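Local coordinates for protein glucosidase (Croceicoccus marinus, PDB 5Z3K) that probably hydrolyses O-glycosidic bonds as a beta-glucosidase of glycoside hydrolase family 39, at residues 95-109 with 144-156. Sequence-based numbering, arbitrary orientation.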
ATOM      1  N   VAL A  95      -1.316  -7.669 -15.470  1.00 13.04           N
ATOM      2  CA  VAL A  95       0.097  -7.920 -15.189  1.00 13.18           C
ATOM      3  C   VAL A  95       0.971  -7.147 -16.166  1.00 14.67           C
ATOM      4  O   VAL A  95       1.957  -6.506 -15.781  1.00 11.39           O
ATOM      5  CB  VAL A  95       0.386  -9.432 -15.233  1.00 15.22           C
ATOM      6  CG1 VAL A  95       1.885  -9.717 -15.344  1.00 15.76           C
ATOM      7  CG2 VAL A  95      -0.207 -10.114 -13.998  1.00  9.24           C
ATOM      8  N   GLY A  96       0.615  -7.183 -17.450  1.00 13.52           N
ATOM      9  CA  GLY A  96       1.384  -6.437 -18.427  1.00 12.50           C
ATOM     10  C   GLY A  96       1.333  -4.940 -18.185  1.00 13.39           C
ATOM     11  O   GLY A  96       2.344  -4.248 -18.321  1.00 13.39           O
ATOM     12  N   GLN A  97       0.164  -4.423 -17.796  1.00 10.86           N
ATOM     13  CA  GLN A  97       0.064  -3.002 -17.472  1.00 14.42           C
ATOM     14  C   GLN A  97       0.978  -2.649 -16.314  1.00 12.72           C
ATOM     15  O   GLN A  97       1.693  -1.638 -16.355  1.00 12.87           O
ATOM     16  CB  GLN A  97      -1.376  -2.626 -17.117  1.00 13.21           C
ATOM     17  CG  GLN A  97      -2.343  -2.632 -18.302  1.00 11.89           C
ATOM     18  CD  GLN A  97      -3.791  -2.546 -17.862  1.00 13.25           C
ATOM     19  OE1 GLN A  97      -4.086  -2.396 -16.671  1.00 12.18           O
ATOM     20  NE2 GLN A  97      -4.713  -2.648 -18.825  1.00 14.38           N
ATOM     21  N   THR A  98       0.970  -3.479 -15.275  1.00  9.53           N
ATOM     22  CA  THR A  98       1.763  -3.185 -14.090  1.00 11.60           C
ATOM     23  C   THR A  98       3.248  -3.229 -14.413  1.00 12.63           C
ATOM     24  O   THR A  98       4.010  -2.350 -13.985  1.00 11.63           O
ATOM     25  CB  THR A  98       1.409  -4.169 -12.973  1.00 12.71           C
ATOM     26  OG1 THR A  98       0.004  -4.087 -12.684  1.00 10.82           O
ATOM     27  CG2 THR A  98       2.208  -3.851 -11.717  1.00 10.29           C
ATOM     28  N   ARG A  99       3.678  -4.234 -15.180  1.00 10.79           N
ATOM     29  CA  ARG A  99       5.094  -4.316 -15.522  1.00 16.35           C
ATOM     30  C   ARG A  99       5.523  -3.171 -16.438  1.00 13.17           C
ATOM     31  O   ARG A  99       6.684  -2.748 -16.384  1.00 14.85           O
ATOM     32  CB  ARG A  99       5.417  -5.672 -16.164  1.00 14.70           C
ATOM     33  CG  ARG A  99       5.149  -6.896 -15.268  1.00 12.50           C
ATOM     34  CD  ARG A  99       6.041  -6.911 -14.002  1.00 14.65           C
ATOM     35  NE  ARG A  99       7.453  -7.071 -14.341  1.00 18.33           N
ATOM     36  CZ  ARG A  99       8.460  -6.667 -13.572  1.00 26.54           C
ATOM     37  NH1 ARG A  99       8.222  -6.054 -12.420  1.00 24.86           N
ATOM     38  NH2 ARG A  99       9.712  -6.861 -13.961  1.00 27.47           N
ATOM     39  N   SER A 100       4.609  -2.642 -17.265  1.00  9.16           N
ATOM     40  CA  SER A 100       4.982  -1.589 -18.197  1.00 14.51           C
ATOM     41  C   SER A 100       5.322  -0.276 -17.498  1.00 16.93           C
ATOM     42  O   SER A 100       6.002   0.562 -18.091  1.00 15.23           O
ATOM     43  CB  SER A 100       3.861  -1.370 -19.221  1.00 15.49           C
ATOM     44  OG  SER A 100       2.820  -0.590 -18.669  1.00 14.58           O
ATOM     45  N   ILE A 101       4.869  -0.074 -16.258  1.00 13.52           N
ATOM     46  CA  ILE A 101       5.257   1.096 -15.479  1.00 13.11           C
ATOM     47  C   ILE A 101       6.357   0.767 -14.474  1.00 14.61           C
ATOM     48  O   ILE A 101       6.684   1.601 -13.626  1.00 13.79           O
ATOM     49  CB  ILE A 101       4.044   1.733 -14.778  1.00 13.28           C
ATOM     50  CG1 ILE A 101       3.482   0.804 -13.689  1.00 12.34           C
ATOM     51  CG2 ILE A 101       2.969   2.135 -15.803  1.00 16.19           C
ATOM     52  CD1 ILE A 101       2.597   1.504 -12.698  1.00 12.84           C
ATOM     53  N   GLY A 102       6.943  -0.429 -14.557  1.00 16.01           N
ATOM     54  CA  GLY A 102       8.090  -0.763 -13.737  1.00 16.48           C
ATOM     55  C   GLY A 102       7.757  -1.234 -12.341  1.00 15.21           C
ATOM     56  O   GLY A 102       8.648  -1.300 -11.487  1.00 17.77           O
ATOM     57  N   ALA A 103       6.508  -1.591 -12.085  1.00 12.79           N
ATOM     58  CA  ALA A 103       6.116  -2.032 -10.756  1.00 11.76           C
ATOM     59  C   ALA A 103       6.174  -3.554 -10.621  1.00 12.10           C
ATOM     60  O   ALA A 103       5.960  -4.303 -11.583  1.00 11.67           O
ATOM     61  CB  ALA A 103       4.714  -1.527 -10.426  1.00 11.63           C
ATOM     62  N   ASN A 104       6.490  -4.006  -9.413  1.00 12.46           N
ATOM     63  CA  ASN A 104       6.393  -5.422  -9.085  1.00 12.93           C
ATOM     64  C   ASN A 104       4.959  -5.778  -8.693  1.00 11.16           C
ATOM     65  O   ASN A 104       4.096  -4.916  -8.526  1.00 10.11           O
ATOM     66  CB  ASN A 104       7.365  -5.773  -7.963  1.00 14.78           C
ATOM     67  CG  ASN A 104       8.785  -5.919  -8.464  1.00 23.79           C
ATOM     68  OD1 ASN A 104       9.228  -7.012  -8.797  1.00 35.07           O
ATOM     69  ND2 ASN A 104       9.498  -4.818  -8.525  1.00 26.11           N
ATOM     70  N   ILE A 105       4.701  -7.072  -8.534  1.00 13.78           N
ATOM     71  CA  ILE A 105       3.346  -7.547  -8.292  1.00 11.70           C
ATOM     72  C   ILE A 105       3.318  -8.387  -7.024  1.00 14.17           C
ATOM     73  O   ILE A 105       4.214  -9.210  -6.790  1.00 11.77           O
ATOM     74  CB  ILE A 105       2.799  -8.324  -9.507  1.00  9.75           C
ATOM     75  CG1 ILE A 105       2.677  -7.365 -10.697  1.00 11.12           C
ATOM     76  CG2 ILE A 105       1.434  -8.920  -9.202  1.00  8.89           C
ATOM     77  CD1 ILE A 105       2.459  -8.042 -12.044  1.00 13.78           C
ATOM     78  N   LEU A 106       2.314  -8.134  -6.184  1.00 11.75           N
ATOM     79  CA  LEU A 106       1.963  -8.976  -5.044  1.00 11.86           C
ATOM     80  C   LEU A 106       0.692  -9.701  -5.458  1.00 12.60           C
ATOM     81  O   LEU A 106      -0.387  -9.095  -5.527  1.00  9.89           O
ATOM     82  CB  LEU A 106       1.762  -8.137  -3.790  1.00 11.45           C
ATOM     83  CG  LEU A 106       1.168  -8.835  -2.569  1.00 11.07           C
ATOM     84  CD1 LEU A 106       2.190  -9.830  -2.064  1.00  8.75           C
ATOM     85  CD2 LEU A 106       0.827  -7.811  -1.492  1.00 10.74           C
ATOM     86  N   PHE A 107       0.827 -10.975  -5.813  1.00  9.44           N
ATOM     87  CA  PHE A 107      -0.285 -11.723  -6.378  1.00 13.06           C
ATOM     88  C   PHE A 107      -1.011 -12.444  -5.250  1.00 12.97           C
ATOM     89  O   PHE A 107      -0.460 -13.365  -4.639  1.00 14.25           O
ATOM     90  CB  PHE A 107       0.199 -12.701  -7.445  1.00 11.69           C
ATOM     91  CG  PHE A 107      -0.897 -13.199  -8.334  1.00 14.28           C
ATOM     92  CD1 PHE A 107      -1.848 -14.093  -7.850  1.00 13.11           C
ATOM     93  CD2 PHE A 107      -1.004 -12.745  -9.639  1.00 16.89           C
ATOM     94  CE1 PHE A 107      -2.871 -14.536  -8.655  1.00 16.44           C
ATOM     95  CE2 PHE A 107      -2.025 -13.187 -10.453  1.00 18.00           C
ATOM     96  CZ  PHE A 107      -2.961 -14.085  -9.960  1.00 19.09           C
ATOM     97  N   THR A 108      -2.250 -12.039  -4.988  1.00 10.26           N
ATOM     98  CA  THR A 108      -3.027 -12.631  -3.908  1.00 12.05           C
ATOM     99  C   THR A 108      -3.777 -13.848  -4.444  1.00 11.55           C
ATOM    100  O   THR A 108      -4.591 -13.732  -5.368  1.00 12.41           O
ATOM    101  CB  THR A 108      -4.001 -11.627  -3.292  1.00 10.75           C
ATOM    102  OG1 THR A 108      -3.279 -10.472  -2.831  1.00 11.73           O
ATOM    103  CG2 THR A 108      -4.728 -12.248  -2.095  1.00 13.25           C
ATOM    104  N   ILE A 109      -3.496 -15.001  -3.852  1.00 10.87           N
ATOM    105  CA  ILE A 109      -4.202 -16.254  -4.125  1.00 12.77           C
ATOM    106  C   ILE A 109      -5.428 -16.312  -3.216  1.00 10.86           C
ATOM    107  O   ILE A 109      -5.300 -16.508  -2.003  1.00 15.87           O
ATOM    108  CB  ILE A 109      -3.280 -17.460  -3.884  1.00 10.79           C
ATOM    109  CG1 ILE A 109      -2.030 -17.353  -4.774  1.00 13.12           C
ATOM    110  CG2 ILE A 109      -4.030 -18.788  -4.106  1.00 13.54           C
ATOM    111  CD1 ILE A 109      -0.915 -18.302  -4.416  1.00 12.84           C
ATOM    112  N   GLY A 144       3.232 -17.230 -21.228  1.00 19.98           N
ATOM    113  CA  GLY A 144       3.191 -16.401 -20.049  1.00 19.73           C
ATOM    114  C   GLY A 144       4.289 -15.361 -20.018  1.00 21.90           C
ATOM    115  O   GLY A 144       4.820 -14.939 -21.051  1.00 20.49           O
ATOM    116  N   PHE A 145       4.621 -14.932 -18.806  1.00 16.13           N
ATOM    117  CA  PHE A 145       5.590 -13.883 -18.553  1.00 19.45           C
ATOM    118  C   PHE A 145       6.831 -14.472 -17.905  1.00 19.32           C
ATOM    119  O   PHE A 145       6.766 -15.504 -17.234  1.00 19.96           O
ATOM    120  CB  PHE A 145       5.012 -12.814 -17.621  1.00 15.91           C
ATOM    121  CG  PHE A 145       3.810 -12.094 -18.178  1.00 14.55           C
ATOM    122  CD1 PHE A 145       2.562 -12.702 -18.209  1.00 19.32           C
ATOM    123  CD2 PHE A 145       3.928 -10.795 -18.635  1.00 17.11           C
ATOM    124  CE1 PHE A 145       1.455 -12.026 -18.706  1.00 16.40           C
ATOM    125  CE2 PHE A 145       2.827 -10.114 -19.131  1.00 18.44           C
ATOM    126  CZ  PHE A 145       1.594 -10.730 -19.164  1.00 18.77           C
ATOM    127  N   GLU A 146       7.955 -13.789 -18.085  1.00 19.62           N
ATOM    128  CA  GLU A 146       9.187 -14.118 -17.383  1.00 21.60           C
ATOM    129  C   GLU A 146       9.336 -13.176 -16.192  1.00 21.08           C
ATOM    130  O   GLU A 146       9.379 -11.952 -16.366  1.00 20.46           O
ATOM    131  CB  GLU A 146      10.400 -14.013 -18.309  1.00 21.03           C
ATOM    132  CG  GLU A 146      10.324 -14.888 -19.567  1.00 21.92           C
ATOM    133  CD  GLU A 146      10.376 -16.389 -19.280  1.00 31.44           C
ATOM    134  OE1 GLU A 146       9.846 -17.163 -20.103  1.00 36.71           O
ATOM    135  OE2 GLU A 146      10.951 -16.806 -18.250  1.00 32.68           O
ATOM    136  N   ASN A 147       9.394 -13.747 -14.989  1.00 17.58           N
ATOM    137  CA  ASN A 147       9.747 -12.990 -13.784  1.00 20.55           C
ATOM    138  C   ASN A 147       8.824 -11.796 -13.545  1.00 17.31           C
ATOM    139  O   ASN A 147       9.266 -10.729 -13.129  1.00 17.93           O
ATOM    140  CB  ASN A 147      11.201 -12.535 -13.851  1.00 26.13           C
ATOM    141  CG  ASN A 147      12.137 -13.688 -13.751  1.00 32.10           C
ATOM    142  OD1 ASN A 147      11.807 -14.667 -13.098  1.00 28.11           O
ATOM    143  ND2 ASN A 147      13.295 -13.604 -14.395  1.00 32.17           N
ATOM    144  N   ALA A 148       7.528 -11.982 -13.768  1.00 16.66           N
ATOM    145  CA  ALA A 148       6.616 -10.852 -13.650  1.00 17.94           C
ATOM    146  C   ALA A 148       6.071 -10.660 -12.242  1.00 15.86           C
ATOM    147  O   ALA A 148       5.650  -9.549 -11.906  1.00 15.53           O
ATOM    148  CB  ALA A 148       5.449 -11.002 -14.633  1.00 13.08           C
ATOM    149  N   VAL A 149       6.073 -11.699 -11.411  1.00 15.94           N
ATOM    150  CA  VAL A 149       5.452 -11.654 -10.089  1.00 14.26           C
ATOM    151  C   VAL A 149       6.481 -12.109  -9.068  1.00 16.91           C
ATOM    152  O   VAL A 149       6.824 -13.299  -9.013  1.00 18.94           O
ATOM    153  CB  VAL A 149       4.190 -12.529 -10.020  1.00 17.10           C
ATOM    154  CG1 VAL A 149       3.574 -12.467  -8.636  1.00 14.48           C
ATOM    155  CG2 VAL A 149       3.200 -12.077 -11.059  1.00 15.06           C
ATOM    156  N   SER A 150       6.942 -11.177  -8.228  1.00 14.32           N
ATOM    157  CA  SER A 150       7.975 -11.481  -7.249  1.00 17.15           C
ATOM    158  C   SER A 150       7.422 -11.946  -5.909  1.00 21.12           C
ATOM    159  O   SER A 150       8.144 -12.605  -5.151  1.00 20.27           O
ATOM    160  CB  SER A 150       8.855 -10.248  -7.018  1.00 15.75           C
ATOM    161  OG  SER A 150       8.088  -9.195  -6.456  1.00 18.85           O
ATOM    162  N   HIS A 151       6.173 -11.620  -5.601  1.00 16.49           N
ATOM    163  CA  HIS A 151       5.583 -11.879  -4.300  1.00 18.62           C
ATOM    164  C   HIS A 151       4.252 -12.588  -4.480  1.00 17.42           C
ATOM    165  O   HIS A 151       3.425 -12.163  -5.292  1.00 12.70           O
ATOM    166  CB  HIS A 151       5.382 -10.570  -3.539  1.00 18.41           C
ATOM    167  CG  HIS A 151       6.643 -10.001  -2.973  1.00 17.71           C
ATOM    168  ND1 HIS A 151       7.654  -9.501  -3.768  1.00 22.35           N
ATOM    169  CD2 HIS A 151       7.063  -9.857  -1.693  1.00 20.02           C
ATOM    170  CE1 HIS A 151       8.641  -9.072  -3.000  1.00 22.54           C
ATOM    171  NE2 HIS A 151       8.307  -9.274  -1.738  1.00 23.76           N
ATOM    172  N   TRP A 152       4.044 -13.660  -3.717  1.00 13.45           N
ATOM    173  CA  TRP A 152       2.830 -14.463  -3.790  1.00 15.48           C
ATOM    174  C   TRP A 152       2.207 -14.525  -2.403  1.00 14.94           C
ATOM    175  O   TRP A 152       2.822 -15.035  -1.454  1.00 15.35           O
ATOM    176  CB  TRP A 152       3.139 -15.857  -4.349  1.00 13.91           C
ATOM    177  CG  TRP A 152       3.587 -15.791  -5.782  1.00 14.53           C
ATOM    178  CD1 TRP A 152       4.850 -15.543  -6.238  1.00 17.37           C
ATOM    179  CD2 TRP A 152       2.763 -15.923  -6.945  1.00 11.80           C
ATOM    180  NE1 TRP A 152       4.867 -15.542  -7.617  1.00 12.61           N
ATOM    181  CE2 TRP A 152       3.597 -15.771  -8.071  1.00 16.83           C
ATOM    182  CE3 TRP A 152       1.402 -16.170  -7.144  1.00 14.61           C
ATOM    183  CZ2 TRP A 152       3.117 -15.859  -9.378  1.00 14.54           C
ATOM    184  CZ3 TRP A 152       0.926 -16.257  -8.448  1.00 14.41           C
ATOM    185  CH2 TRP A 152       1.784 -16.098  -9.545  1.00 16.58           C
ATOM    186  N   GLU A 153       1.000 -13.984  -2.284  1.00 15.25           N
ATOM    187  CA  GLU A 153       0.295 -13.907  -1.016  1.00 14.81           C
ATOM    188  C   GLU A 153      -0.833 -14.923  -1.002  1.00 14.71           C
ATOM    189  O   GLU A 153      -1.639 -14.983  -1.940  1.00 14.94           O
ATOM    190  CB  GLU A 153      -0.277 -12.504  -0.779  1.00 14.89           C
ATOM    191  CG  GLU A 153      -1.012 -12.337   0.572  1.00 16.69           C
ATOM    192  CD  GLU A 153      -1.599 -10.944   0.748  1.00 14.88           C
ATOM    193  OE1 GLU A 153      -1.631 -10.432   1.894  1.00 15.37           O
ATOM    194  OE2 GLU A 153      -2.020 -10.355  -0.272  1.00 17.69           O
ATOM    195  N   PHE A 154      -0.920 -15.689   0.073  1.00 12.33           N
ATOM    196  CA  PHE A 154      -2.067 -16.559   0.295  1.00 12.82           C
ATOM    197  C   PHE A 154      -2.934 -15.989   1.405  1.00 13.30           C
ATOM    198  O   PHE A 154      -2.493 -15.889   2.554  1.00 14.56           O
ATOM    199  CB  PHE A 154      -1.664 -17.989   0.653  1.00 12.68           C
ATOM    200  CG  PHE A 154      -2.860 -18.889   0.850  1.00 14.04           C
ATOM    201  CD1 PHE A 154      -3.455 -19.513  -0.235  1.00 13.06           C
ATOM    202  CD2 PHE A 154      -3.423 -19.056   2.107  1.00 16.06           C
ATOM    203  CE1 PHE A 154      -4.586 -20.318  -0.070  1.00 15.43           C
ATOM    204  CE2 PHE A 154      -4.548 -19.859   2.287  1.00 13.92           C
ATOM    205  CZ  PHE A 154      -5.134 -20.478   1.190  1.00 13.38           C
ATOM    206  N   GLY A 155      -4.177 -15.661   1.073  1.00 13.83           N
ATOM    207  CA  GLY A 155      -5.135 -15.251   2.080  1.00 13.53           C
ATOM    208  C   GLY A 155      -5.652 -13.833   1.931  1.00 14.43           C
ATOM    209  O   GLY A 155      -4.980 -12.963   1.369  1.00 14.54           O
ATOM    210  N   ASP A 156      -6.851 -13.589   2.453  1.00 14.40           N
ATOM    211  CA  ASP A 156      -7.359 -12.229   2.596  1.00 15.08           C
ATOM    212  C   ASP A 156      -8.349 -12.229   3.752  1.00 14.78           C
ATOM    213  O   ASP A 156      -9.456 -12.748   3.609  1.00 16.18           O
ATOM    214  CB  ASP A 156      -8.007 -11.735   1.301  1.00 14.82           C
ATOM    215  CG  ASP A 156      -8.399 -10.268   1.379  1.00 15.97           C
ATOM    216  OD1 ASP A 156      -9.511  -9.987   1.866  1.00 15.55           O
ATOM    217  OD2 ASP A 156      -7.597  -9.395   0.968  1.00 14.00           O
TER
HETATM  218  O   HOH W   1       8.471  -9.248 -16.036  1.00 29.36           O
HETATM  219  O   HOH W   2       6.788  -8.637  -9.618  1.00 14.16           O
HETATM  220  O   HOH W   3       9.834  -9.223 -10.281  1.00 35.70           O
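F107 lies between H151 and E153 of the neighbouring parallel strand, and I109 between E153 and G155 just beyond it: F107 N bonds H151 O at 2.9 Å, F107 O takes E153 N, and I109 N reaches E153 O at 2.7 Å. The bonds from H151 N to I105 O and from G155 N to I109 O, at the two ends, are weak.

Apolar packing fills the face bearing F107, I109, W152 and F154. The CB of F107 sits over one face of the W152 indole, 4.0 Å from the centroid of its six-membered ring, while the F107 ring, at 31° to that ring, brings CG within 3.6 Å of W152 CZ3. With CG1 anti to N (chi1 180°), V149 lays that methyl over the indole and against F107 CB. Between helix 89-100 and the loop before strand 151-154, V95 CG1 lies over the centre of the F145 ring in a CH-pi contact, 3.8 Å from the centroid, and also meets A148 CB.

On the opposite face of the sheet, with L106 and H151, T108 OG1 donates to E153 OE2 on the anti side of the carboxylate (2.9 Å); R55 forms a salt bridge with the same oxygen, and S225 and S263 hold OE1. Before the strands, a water accepts from I105 N and S150 N and lies within reach of A148 O and N104 OD1. R99 folds over A148, its NE bound to a water that also reaches E146 O, while NH1 bonds A103 O; a leucine here would probably leave that water and A103 O without their donors.

In this TIM barrel, strand 104-109 pairs with strand 53-55 along its other edge, and helices 123-138 and 169-186 cover the W152 and F154 face, with E153 directed into the barrel interior.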